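Botulinum neurotoxin type C1 (Clostridium botulinum, PDB 3R4S) is a zinc-endopeptidase neurotoxin whose receptor-binding part, the fragment in this structure, probably docks onto gangliosides through two sialic acid sites, on which cell entry depends. Local coordinates at residues Phe149-Met160 / Tyr163-Val174; Met328-Ile338 / Ile387-Gly395. All coordinates share one frame; numbering follows the deposited sequence.

Contact 1: Phe149-Met160 / Tyr163-Val174; sequences FVTVTNNMMGNM and YINGKLIDTIKV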
loop_
_atom_site.group_PDB
_atom_site.type_symbol
_atom_site.label_atom_id
_atom_site.label_comp_id
_atom_site.label_asym_id
_atom_site.label_seq_id
_atom_site.Cartn_x
_atom_site.Cartn_y
_atom_site.Cartn_z
ATOM N N PHE A 149 5.986 4.937 -0.994
ATOM C CA PHE A 149 7.295 5.326 -1.494
ATOM C C PHE A 149 7.566 6.783 -1.139
ATOM O O PHE A 149 6.878 7.689 -1.601
ATOM C CB PHE A 149 7.350 5.150 -3.012
ATOM C CG PHE A 149 8.701 5.428 -3.599
ATOM C CD1 PHE A 149 9.809 4.685 -3.199
ATOM C CD2 PHE A 149 8.877 6.429 -4.544
ATOM C CE1 PHE A 149 11.076 4.931 -3.745
ATOM C CE2 PHE A 149 10.143 6.685 -5.090
ATOM C CZ PHE A 149 11.239 5.931 -4.693
ATOM N N VAL A 150 8.561 6.999 -0.298
ATOM C CA VAL A 150 8.932 8.338 0.123
ATOM C C VAL A 150 10.042 8.887 -0.759
ATOM O O VAL A 150 10.969 8.167 -1.158
ATOM C CB VAL A 150 9.416 8.331 1.569
ATOM C CG1 VAL A 150 10.082 9.665 1.925
ATOM C CG2 VAL A 150 8.236 8.021 2.529
ATOM N N THR A 151 9.945 10.161 -1.091
ATOM C CA THR A 151 11.092 10.836 -1.675
ATOM C C THR A 151 11.172 12.231 -1.097
ATOM O O THR A 151 10.220 13.010 -1.186
ATOM C CB THR A 151 11.012 10.905 -3.201
ATOM O OG1 THR A 151 10.619 9.623 -3.708
ATOM C CG2 THR A 151 12.368 11.306 -3.784
ATOM N N VAL A 152 12.302 12.523 -0.467
ATOM C CA VAL A 152 12.578 13.849 0.053
ATOM C C VAL A 152 13.650 14.482 -0.827
ATOM O O VAL A 152 14.655 13.832 -1.152
ATOM C CB VAL A 152 13.085 13.777 1.509
ATOM C CG1 VAL A 152 13.665 15.115 1.946
ATOM C CG2 VAL A 152 11.972 13.317 2.454
ATOM N N THR A 153 13.446 15.735 -1.232
ATOM C CA THR A 153 14.507 16.445 -1.944
ATOM C C THR A 153 14.821 17.734 -1.220
ATOM O O THR A 153 13.946 18.343 -0.617
ATOM C CB THR A 153 14.179 16.725 -3.437
ATOM O OG1 THR A 153 13.126 17.693 -3.543
ATOM C CG2 THR A 153 13.778 15.440 -4.157
ATOM N N ASN A 154 16.085 18.131 -1.262
ATOM C CA ASN A 154 16.506 19.369 -0.637
ATOM C C ASN A 154 17.450 20.149 -1.536
ATOM O O ASN A 154 18.276 19.572 -2.226
ATOM C CB ASN A 154 17.205 19.095 0.678
ATOM C CG ASN A 154 17.448 20.359 1.464
ATOM O OD1 ASN A 154 18.595 20.812 1.636
ATOM N ND2 ASN A 154 16.375 20.946 1.940
ATOM N N ASN A 155 17.312 21.466 -1.505
ATOM C CA ASN A 155 18.180 22.372 -2.237
ATOM C C ASN A 155 18.418 23.587 -1.345
ATOM O O ASN A 155 17.486 24.340 -1.072
ATOM C CB ASN A 155 17.507 22.786 -3.552
ATOM C CG ASN A 155 18.387 23.689 -4.404
ATOM O OD1 ASN A 155 19.317 24.300 -3.909
ATOM N ND2 ASN A 155 18.082 23.781 -5.683
ATOM N N MET A 156 19.647 23.764 -0.861
ATOM C CA MET A 156 19.950 24.882 0.031
ATOM C C MET A 156 19.556 26.229 -0.580
ATOM O O MET A 156 19.122 27.135 0.128
ATOM C CB MET A 156 21.425 24.892 0.447
ATOM C CG MET A 156 21.802 23.772 1.404
ATOM S SD MET A 156 20.785 23.693 2.902
ATOM C CE MET A 156 21.549 22.298 3.743
ATOM N N MET A 157 19.664 26.347 -1.898
ATOM C CA MET A 157 19.281 27.582 -2.585
ATOM C C MET A 157 17.797 27.632 -2.946
ATOM O O MET A 157 17.342 28.581 -3.578
ATOM C CB MET A 157 20.115 27.757 -3.851
ATOM C CG MET A 157 21.599 27.977 -3.587
ATOM S SD MET A 157 21.931 29.611 -2.897
ATOM C CE MET A 157 21.700 29.321 -1.136
ATOM N N GLY A 158 17.038 26.614 -2.557
ATOM C CA GLY A 158 15.651 26.535 -2.973
ATOM C C GLY A 158 14.713 26.000 -1.915
ATOM O O GLY A 158 14.558 26.590 -0.841
ATOM N N ASN A 159 14.075 24.878 -2.231
ATOM C CA ASN A 159 13.064 24.303 -1.359
ATOM C C ASN A 159 13.412 22.903 -0.869
ATOM O O ASN A 159 14.238 22.197 -1.469
ATOM C CB ASN A 159 11.734 24.249 -2.103
ATOM C CG ASN A 159 11.286 25.606 -2.563
ATOM O OD1 ASN A 159 10.920 26.453 -1.749
ATOM N ND2 ASN A 159 11.325 25.832 -3.867
ATOM N N MET A 160 12.786 22.516 0.231
ATOM C CA MET A 160 12.830 21.132 0.678
ATOM C C MET A 160 11.439 20.575 0.424
ATOM O O MET A 160 10.422 21.248 0.678
ATOM C CB MET A 160 13.242 21.012 2.153
ATOM C CG MET A 160 12.263 21.625 3.150
ATOM S SD MET A 160 12.883 21.523 4.854
ATOM C CE MET A 160 13.369 19.820 4.898
ATOM N N TYR A 163 7.710 13.917 -1.314
ATOM C CA TYR A 163 6.748 13.274 -2.188
ATOM C C TYR A 163 6.330 11.922 -1.618
ATOM O O TYR A 163 7.107 11.251 -0.941
ATOM C CB TYR A 163 7.364 13.011 -3.561
ATOM C CG TYR A 163 7.922 14.201 -4.316
ATOM C CD1 TYR A 163 7.364 14.597 -5.531
ATOM C CD2 TYR A 163 9.030 14.893 -3.853
ATOM C CE1 TYR A 163 7.885 15.672 -6.258
ATOM C CE2 TYR A 163 9.557 15.977 -4.570
ATOM C CZ TYR A 163 8.981 16.353 -5.769
ATOM O OH TYR A 163 9.501 17.413 -6.484
ATOM N N ILE A 164 5.109 11.511 -1.930
ATOM C CA ILE A 164 4.608 10.214 -1.519
ATOM C C ILE A 164 4.054 9.562 -2.780
ATOM O O ILE A 164 3.254 10.161 -3.496
ATOM C CB ILE A 164 3.522 10.355 -0.429
ATOM C CG1 ILE A 164 4.096 11.076 0.790
ATOM C CG2 ILE A 164 2.944 8.988 -0.026
ATOM C CD1 ILE A 164 5.204 10.297 1.504
ATOM N N ASN A 165 4.543 8.363 -3.081
ATOM C CA ASN A 165 4.162 7.659 -4.293
ATOM C C ASN A 165 4.248 8.549 -5.526
ATOM O O ASN A 165 3.362 8.546 -6.380
ATOM C CB ASN A 165 2.772 7.039 -4.124
ATOM C CG ASN A 165 2.714 6.074 -2.950
ATOM O OD1 ASN A 165 3.674 5.328 -2.702
ATOM N ND2 ASN A 165 1.589 6.072 -2.222
ATOM N N GLY A 166 5.334 9.314 -5.608
ATOM C CA GLY A 166 5.608 10.126 -6.778
ATOM C C GLY A 166 4.857 11.444 -6.845
ATOM O O GLY A 166 4.960 12.161 -7.832
ATOM N N LYS A 167 4.086 11.758 -5.810
ATOM C CA LYS A 167 3.308 12.990 -5.789
ATOM C C LYS A 167 3.816 13.941 -4.714
ATOM O O LYS A 167 3.933 13.561 -3.544
ATOM C CB LYS A 167 1.832 12.692 -5.514
ATOM C CG LYS A 167 0.937 12.765 -6.739
ATOM C CD LYS A 167 1.120 11.565 -7.638
ATOM C CE LYS A 167 0.186 11.653 -8.831
ATOM N NZ LYS A 167 -1.205 11.985 -8.411
ATOM N N LEU A 168 4.094 15.177 -5.112
ATOM C CA LEU A 168 4.502 16.230 -4.178
ATOM C C LEU A 168 3.422 16.483 -3.134
ATOM O O LEU A 168 2.277 16.718 -3.479
ATOM C CB LEU A 168 4.787 17.534 -4.922
ATOM C CG LEU A 168 5.271 18.673 -4.019
ATOM C CD1 LEU A 168 6.619 18.321 -3.401
ATOM C CD2 LEU A 168 5.370 19.984 -4.813
ATOM N N ILE A 169 3.811 16.468 -1.864
ATOM C CA ILE A 169 2.888 16.546 -0.726
ATOM C C ILE A 169 3.141 17.804 0.115
ATOM O O ILE A 169 2.221 18.378 0.679
ATOM C CB ILE A 169 3.053 15.289 0.194
ATOM C CG1 ILE A 169 2.501 14.039 -0.497
ATOM C CG2 ILE A 169 2.386 15.483 1.540
ATOM C CD1 ILE A 169 1.116 14.231 -1.103
ATOM N N ASP A 170 4.398 18.233 0.195
ATOM C CA ASP A 170 4.773 19.368 1.043
ATOM C C ASP A 170 6.040 20.013 0.489
ATOM O O ASP A 170 6.967 19.319 0.063
ATOM C CB ASP A 170 5.033 18.898 2.482
ATOM C CG ASP A 170 4.973 20.033 3.508
ATOM O OD1 ASP A 170 4.706 21.192 3.125
ATOM O OD2 ASP A 170 5.189 19.761 4.713
ATOM N N THR A 171 6.076 21.338 0.490
ATOM C CA THR A 171 7.228 22.085 -0.004
ATOM C C THR A 171 7.385 23.329 0.856
ATOM O O THR A 171 6.387 23.947 1.245
ATOM C CB THR A 171 7.081 22.473 -1.494
ATOM O OG1 THR A 171 8.172 23.313 -1.882
ATOM C CG2 THR A 171 5.755 23.206 -1.755
ATOM N N ILE A 172 8.632 23.657 1.182
ATOM C CA ILE A 172 8.960 24.821 2.005
ATOM C C ILE A 172 10.309 25.399 1.582
ATOM O O ILE A 172 11.258 24.658 1.319
ATOM C CB ILE A 172 8.998 24.469 3.515
ATOM C CG1 ILE A 172 7.678 23.821 3.941
ATOM C CG2 ILE A 172 9.211 25.712 4.349
ATOM C CD1 ILE A 172 7.488 23.702 5.457
ATOM N N LYS A 173 10.388 26.722 1.503
ATOM C CA LYS A 173 11.644 27.395 1.188
ATOM C C LYS A 173 12.651 27.074 2.281
ATOM O O LYS A 173 12.328 27.162 3.458
ATOM C CB LYS A 173 11.431 28.910 1.109
ATOM C CG LYS A 173 12.723 29.717 0.913
ATOM C CD LYS A 173 13.322 29.451 -0.457
ATOM C CE LYS A 173 14.762 29.961 -0.592
ATOM N NZ LYS A 173 15.806 28.995 -0.086
ATOM N N VAL A 174 13.869 26.692 1.902
ATOM C CA VAL A 174 14.880 26.379 2.900
ATOM C C VAL A 174 15.426 27.674 3.493
ATOM O O VAL A 174 15.829 28.578 2.756
ATOM C CB VAL A 174 16.057 25.559 2.302
ATOM C CG1 VAL A 174 17.159 25.356 3.346
ATOM C CG2 VAL A 174 15.562 24.219 1.765
HETATM O O HOH W 1 7.724 9.551 -3.776
HETATM O O HOH W 2 12.163 17.896 -6.131
HETATM O O HOH W 3 8.142 25.941 -1.209
#
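Two consecutive beta hairpins in the lectin-like (concanavalin-type) half of the receptor-binding fragment form this contact: strand 148-155 turns into 159-164, which turns again into 167-173. At the end with the type I' turn Ile164-Lys167, Thr151 and Tyr163 form a hydrogen-bonded pair, Tyr163 N to Thr151 O measuring 2.7 Å. Two residues on, past the non-hydrogen-bonded pair Val150-Ile164, Asn165 OD1 takes over a backbone role, accepting from Phe149 N at 2.9 Å with the donor tilted 35° from the amide plane, while Asn165 N bonds back to Phe149 O. The Tyr163 ring presents its edge to Thr151 O, with Leu168 CD1 over the centre of one face; its hydroxyl reaches Thr153 OG1 through a water. Ile225 of helix 222-231 touches Thr151, Thr153 and Tyr163. In the second hairpin Met160 and Ile172 make the matching pair, Met160 N to Ile172 O at 2.8 Å and Ile172 N to Met160 O. At the far end the type I turn Asn155-Gly158 is steadied by an Asx turn from Asn155 OD1 to Met157 N, and Gly158 O accepts twice: from Val174 N at 2.8 Å, nearly straight, and from Lys173 NZ at 2.8 Å on a lone pair. Lys173, bent at chi2 (67°) and chi4 (85°), curls back so that NZ also holds Val174 O. Val174 sends CG1 to Met156 SD. Asn154 ND2 is buried 3.4 Å from Val174 CG2 without a polar partner, whereas the lysine ammonium, shared by two carbonyls, probably keeps its positive charge and polarises both.

Contact 2: Met328-Ile338 / Ile387-Gly395; sequences MYADNHSTEDI and IGTYRFRLG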
loop_
_atom_site.group_PDB
_atom_site.type_symbol
_atom_site.label_atom_id
_atom_site.label_comp_id
_atom_site.label_asym_id
_atom_site.label_seq_id
_atom_site.Cartn_x
_atom_site.Cartn_y
_atom_site.Cartn_z
ATOM N N MET A 328 -33.165 -6.562 -11.907
ATOM C CA MET A 328 -32.885 -5.836 -10.680
ATOM C C MET A 328 -33.890 -4.701 -10.503
ATOM O O MET A 328 -34.425 -4.191 -11.480
ATOM C CB MET A 328 -31.447 -5.300 -10.705
ATOM C CG MET A 328 -30.400 -6.380 -10.568
ATOM S SD MET A 328 -30.136 -6.836 -8.841
ATOM C CE MET A 328 -28.862 -5.661 -8.374
ATOM N N TYR A 329 -34.143 -4.321 -9.253
ATOM C CA TYR A 329 -35.107 -3.273 -8.939
ATOM C C TYR A 329 -34.447 -2.264 -8.021
ATOM O O TYR A 329 -33.803 -2.639 -7.045
ATOM C CB TYR A 329 -36.353 -3.858 -8.256
ATOM C CG TYR A 329 -36.992 -4.976 -9.050
ATOM C CD1 TYR A 329 -38.031 -4.719 -9.937
ATOM C CD2 TYR A 329 -36.539 -6.285 -8.931
ATOM C CE1 TYR A 329 -38.603 -5.738 -10.686
ATOM C CE2 TYR A 329 -37.106 -7.316 -9.676
ATOM C CZ TYR A 329 -38.138 -7.035 -10.550
ATOM O OH TYR A 329 -38.705 -8.050 -11.287
ATOM N N ALA A 330 -34.607 -0.986 -8.338
ATOM C CA ALA A 330 -34.044 0.084 -7.526
ATOM C C ALA A 330 -35.087 1.174 -7.312
ATOM O O ALA A 330 -35.920 1.420 -8.182
ATOM C CB ALA A 330 -32.801 0.661 -8.197
ATOM N N ASP A 331 -35.030 1.822 -6.151
ATOM C CA ASP A 331 -35.985 2.871 -5.793
ATOM C C ASP A 331 -36.195 3.910 -6.887
ATOM O O ASP A 331 -37.331 4.167 -7.293
ATOM C CB ASP A 331 -35.585 3.553 -4.481
ATOM C CG ASP A 331 -35.954 2.732 -3.273
ATOM O OD1 ASP A 331 -35.631 3.142 -2.136
ATOM O OD2 ASP A 331 -36.583 1.672 -3.472
ATOM N N ASN A 332 -35.112 4.514 -7.364
ATOM C CA ASN A 332 -35.247 5.534 -8.399
ATOM C C ASN A 332 -34.420 5.276 -9.654
ATOM O O ASN A 332 -34.930 5.378 -10.774
ATOM C CB ASN A 332 -34.979 6.929 -7.827
ATOM C CG ASN A 332 -36.157 7.461 -7.018
ATOM O OD1 ASN A 332 -37.270 7.612 -7.538
ATOM N ND2 ASN A 332 -35.918 7.745 -5.738
ATOM N N HIS A 333 -33.150 4.937 -9.464
ATOM C CA HIS A 333 -32.262 4.646 -10.582
ATOM C C HIS A 333 -32.877 3.614 -11.527
ATOM O O HIS A 333 -33.703 2.797 -11.120
ATOM C CB HIS A 333 -30.910 4.148 -10.063
ATOM C CG HIS A 333 -30.252 5.093 -9.108
ATOM N ND1 HIS A 333 -30.787 5.395 -7.872
ATOM C CD2 HIS A 333 -29.105 5.811 -9.206
ATOM C CE1 HIS A 333 -29.999 6.256 -7.251
ATOM N NE2 HIS A 333 -28.971 6.524 -8.039
ATOM N N SER A 334 -32.497 3.671 -12.798
ATOM C CA SER A 334 -32.835 2.587 -13.705
ATOM C C SER A 334 -31.866 1.460 -13.387
ATOM O O SER A 334 -30.828 1.689 -12.762
ATOM C CB SER A 334 -32.706 3.015 -15.169
ATOM O OG SER A 334 -33.207 2.010 -16.038
ATOM N N THR A 335 -32.204 0.245 -13.795
ATOM C CA THR A 335 -31.363 -0.904 -13.487
ATOM C C THR A 335 -30.971 -1.662 -14.749
ATOM O O THR A 335 -30.657 -2.852 -14.702
ATOM C CB THR A 335 -32.077 -1.858 -12.530
ATOM O OG1 THR A 335 -33.322 -2.264 -13.107
ATOM C CG2 THR A 335 -32.342 -1.169 -11.198
ATOM N N GLU A 336 -30.985 -0.965 -15.879
ATOM C CA GLU A 336 -30.683 -1.587 -17.164
ATOM C C GLU A 336 -29.251 -2.137 -17.206
ATOM O O GLU A 336 -28.295 -1.424 -16.920
ATOM C CB GLU A 336 -30.916 -0.590 -18.311
ATOM C CG GLU A 336 -30.916 -1.230 -19.707
ATOM C CD GLU A 336 -31.122 -0.214 -20.838
ATOM O OE1 GLU A 336 -31.503 0.946 -20.551
ATOM O OE2 GLU A 336 -30.905 -0.585 -22.017
ATOM N N ASP A 337 -29.129 -3.412 -17.561
ATOM C CA ASP A 337 -27.844 -4.094 -17.672
ATOM C C ASP A 337 -27.125 -4.274 -16.335
ATOM O O ASP A 337 -25.926 -4.573 -16.316
ATOM C CB ASP A 337 -26.930 -3.379 -18.674
ATOM C CG ASP A 337 -27.498 -3.379 -20.078
ATOM O OD1 ASP A 337 -27.828 -4.471 -20.583
ATOM O OD2 ASP A 337 -27.621 -2.285 -20.671
ATOM N N ILE A 338 -27.849 -4.088 -15.231
ATOM C CA ILE A 338 -27.306 -4.321 -13.894
ATOM C C ILE A 338 -27.681 -5.717 -13.394
ATOM O O ILE A 338 -28.857 -6.079 -13.396
ATOM C CB ILE A 338 -27.854 -3.308 -12.878
ATOM C CG1 ILE A 338 -27.564 -1.872 -13.314
ATOM C CG2 ILE A 338 -27.237 -3.556 -11.501
ATOM C CD1 ILE A 338 -26.079 -1.528 -13.273
ATOM N N ILE A 387 -21.092 -1.685 -7.253
ATOM C CA ILE A 387 -21.814 -1.865 -6.008
ATOM C C ILE A 387 -22.979 -0.875 -6.009
ATOM O O ILE A 387 -22.875 0.212 -6.583
ATOM C CB ILE A 387 -20.888 -1.604 -4.803
ATOM C CG1 ILE A 387 -21.569 -1.981 -3.490
ATOM C CG2 ILE A 387 -20.413 -0.139 -4.775
ATOM C CD1 ILE A 387 -20.617 -1.999 -2.291
ATOM N N GLY A 388 -24.096 -1.252 -5.392
ATOM C CA GLY A 388 -25.224 -0.345 -5.279
ATOM C C GLY A 388 -26.353 -0.860 -4.395
ATOM O O GLY A 388 -26.310 -1.987 -3.884
ATOM N N THR A 389 -27.377 -0.030 -4.228
ATOM C CA THR A 389 -28.497 -0.363 -3.357
ATOM C C THR A 389 -29.702 -0.790 -4.186
ATOM O O THR A 389 -30.220 -0.007 -4.970
ATOM C CB THR A 389 -28.871 0.836 -2.482
ATOM O OG1 THR A 389 -27.767 1.146 -1.626
ATOM C CG2 THR A 389 -30.112 0.531 -1.625
ATOM N N TYR A 390 -30.129 -2.039 -4.022
ATOM C CA TYR A 390 -31.257 -2.564 -4.788
ATOM C C TYR A 390 -32.280 -3.304 -3.917
ATOM O O TYR A 390 -31.990 -3.678 -2.775
ATOM C CB TYR A 390 -30.752 -3.456 -5.924
ATOM C CG TYR A 390 -29.826 -2.724 -6.868
ATOM C CD1 TYR A 390 -30.320 -2.069 -7.986
ATOM C CD2 TYR A 390 -28.453 -2.668 -6.625
ATOM C CE1 TYR A 390 -29.473 -1.381 -8.846
ATOM C CE2 TYR A 390 -27.597 -1.981 -7.481
ATOM C CZ TYR A 390 -28.113 -1.346 -8.589
ATOM O OH TYR A 390 -27.277 -0.675 -9.439
ATOM N N ARG A 391 -33.474 -3.504 -4.463
ATOM C CA ARG A 391 -34.581 -4.103 -3.710
ATOM C C ARG A 391 -34.645 -5.618 -3.892
ATOM O O ARG A 391 -34.725 -6.110 -5.010
ATOM C CB ARG A 391 -35.910 -3.477 -4.138
ATOM C CG ARG A 391 -36.108 -2.050 -3.669
ATOM C CD ARG A 391 -37.042 -1.999 -2.460
ATOM N NE ARG A 391 -37.126 -0.650 -1.915
ATOM C CZ ARG A 391 -37.605 -0.341 -0.715
ATOM N NH1 ARG A 391 -38.061 -1.290 0.101
ATOM N NH2 ARG A 391 -37.624 0.931 -0.328
ATOM N N PHE A 392 -34.609 -6.350 -2.783
ATOM C CA PHE A 392 -34.686 -7.806 -2.810
ATOM C C PHE A 392 -35.660 -8.303 -1.745
ATOM O O PHE A 392 -36.018 -7.577 -0.815
ATOM C CB PHE A 392 -33.330 -8.449 -2.479
ATOM C CG PHE A 392 -32.234 -8.179 -3.477
ATOM C CD1 PHE A 392 -31.946 -9.102 -4.479
ATOM C CD2 PHE A 392 -31.456 -7.038 -3.379
ATOM C CE1 PHE A 392 -30.914 -8.868 -5.383
ATOM C CE2 PHE A 392 -30.420 -6.803 -4.273
ATOM C CZ PHE A 392 -30.149 -7.710 -5.274
ATOM N N ARG A 393 -36.051 -9.566 -1.874
ATOM C CA ARG A 393 -36.687 -10.297 -0.793
ATOM C C ARG A 393 -35.706 -11.385 -0.389
ATOM O O ARG A 393 -35.522 -12.361 -1.111
ATOM C CB ARG A 393 -37.999 -10.941 -1.251
ATOM C CG ARG A 393 -39.079 -9.953 -1.669
ATOM C CD ARG A 393 -40.404 -10.678 -1.987
ATOM N NE ARG A 393 -41.455 -9.714 -2.305
ATOM C CZ ARG A 393 -41.743 -9.301 -3.533
ATOM N NH1 ARG A 393 -41.069 -9.773 -4.574
ATOM N NH2 ARG A 393 -42.708 -8.416 -3.720
ATOM N N LEU A 394 -35.074 -11.215 0.761
ATOM C CA LEU A 394 -34.118 -12.196 1.245
ATOM C C LEU A 394 -34.520 -12.686 2.630
ATOM O O LEU A 394 -35.210 -11.987 3.365
ATOM C CB LEU A 394 -32.714 -11.579 1.311
ATOM C CG LEU A 394 -32.169 -10.855 0.075
ATOM C CD1 LEU A 394 -30.837 -10.165 0.400
ATOM C CD2 LEU A 394 -32.015 -11.820 -1.093
ATOM N N GLY A 395 -34.083 -13.887 2.981
ATOM C CA GLY A 395 -34.249 -14.398 4.333
ATOM C C GLY A 395 -35.647 -14.320 4.929
ATOM O O GLY A 395 -35.822 -13.877 6.064
HETATM O O HOH W 4 -33.065 -6.207 -7.159
HETATM O O HOH W 5 -33.066 0.977 -4.194
#
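Met328 CE sits over one face of the Tyr390 ring, 3.7 Å from its centroid and displaced toward the rim at CG, in a CH-pi contact. Bends at chi2 (-82°) and chi3 (-89°) fold the thioether so that the methyl meets this face while SD lies 3.7 Å from Phe392 CZ, an oblique Met-aromatic approach. Round the rest of Tyr390, Thr335 CG2 meets the ring edge at CE1, Ala330 CB comes obliquely to CD1, and Ile338 CG2 lies 3.5 Å from the OH. Tyr329 O, in the ring plane, also receives Arg391 N in a nearly straight bond of 2.7 Å. This is how the long loop between strands 317-323 and 338-345 of the beta-trefoil half lies along the end of strand 381-392, with one direct backbone bond and two water bridges: Tyr329 N to Arg391 O, and Asp331 N to Thr389 O. Farther along, Asp331 OD2 offers its syn lone pair to Arg391 NE at 2.8 Å, close to the guanidinium plane; NH2 adds only weak bonds to both carboxylate oxygens, and the two planes stand 35° apart. Each partner has a further bond, Asp331 OD1 to Asn402 ND2 and Arg391 NH1 to Arg400 O; together these probably limit the rotation of both groups. Thr335 is itself placed by its OG1, which donates to Met328 O at 2.8 Å, and Ile338 by the type II turn Thr335-Ile338.

Contact 1 and contact 2 lie in the two halves of the receptor-binding fragment, the first in the lectin-like half and the second in the trefoil half, following each other along the chain. Their centres are 47 Å apart and their nearest atoms about 23 Å, with no touch between them. Contact 2 lies on the sugar-binding half without lining the pocket: the Phe392 side chain is about 12 Å from the bound N-acetyl-beta-neuraminic acid, though Gly395 N bonds to the hydroxyl of Ser268, a residue of that pocket. The hairpins of contact 1 also touch the other half, Ile169 on Tyr365, with a weak hydrogen bond from Asn165 ND2 to Thr364 O.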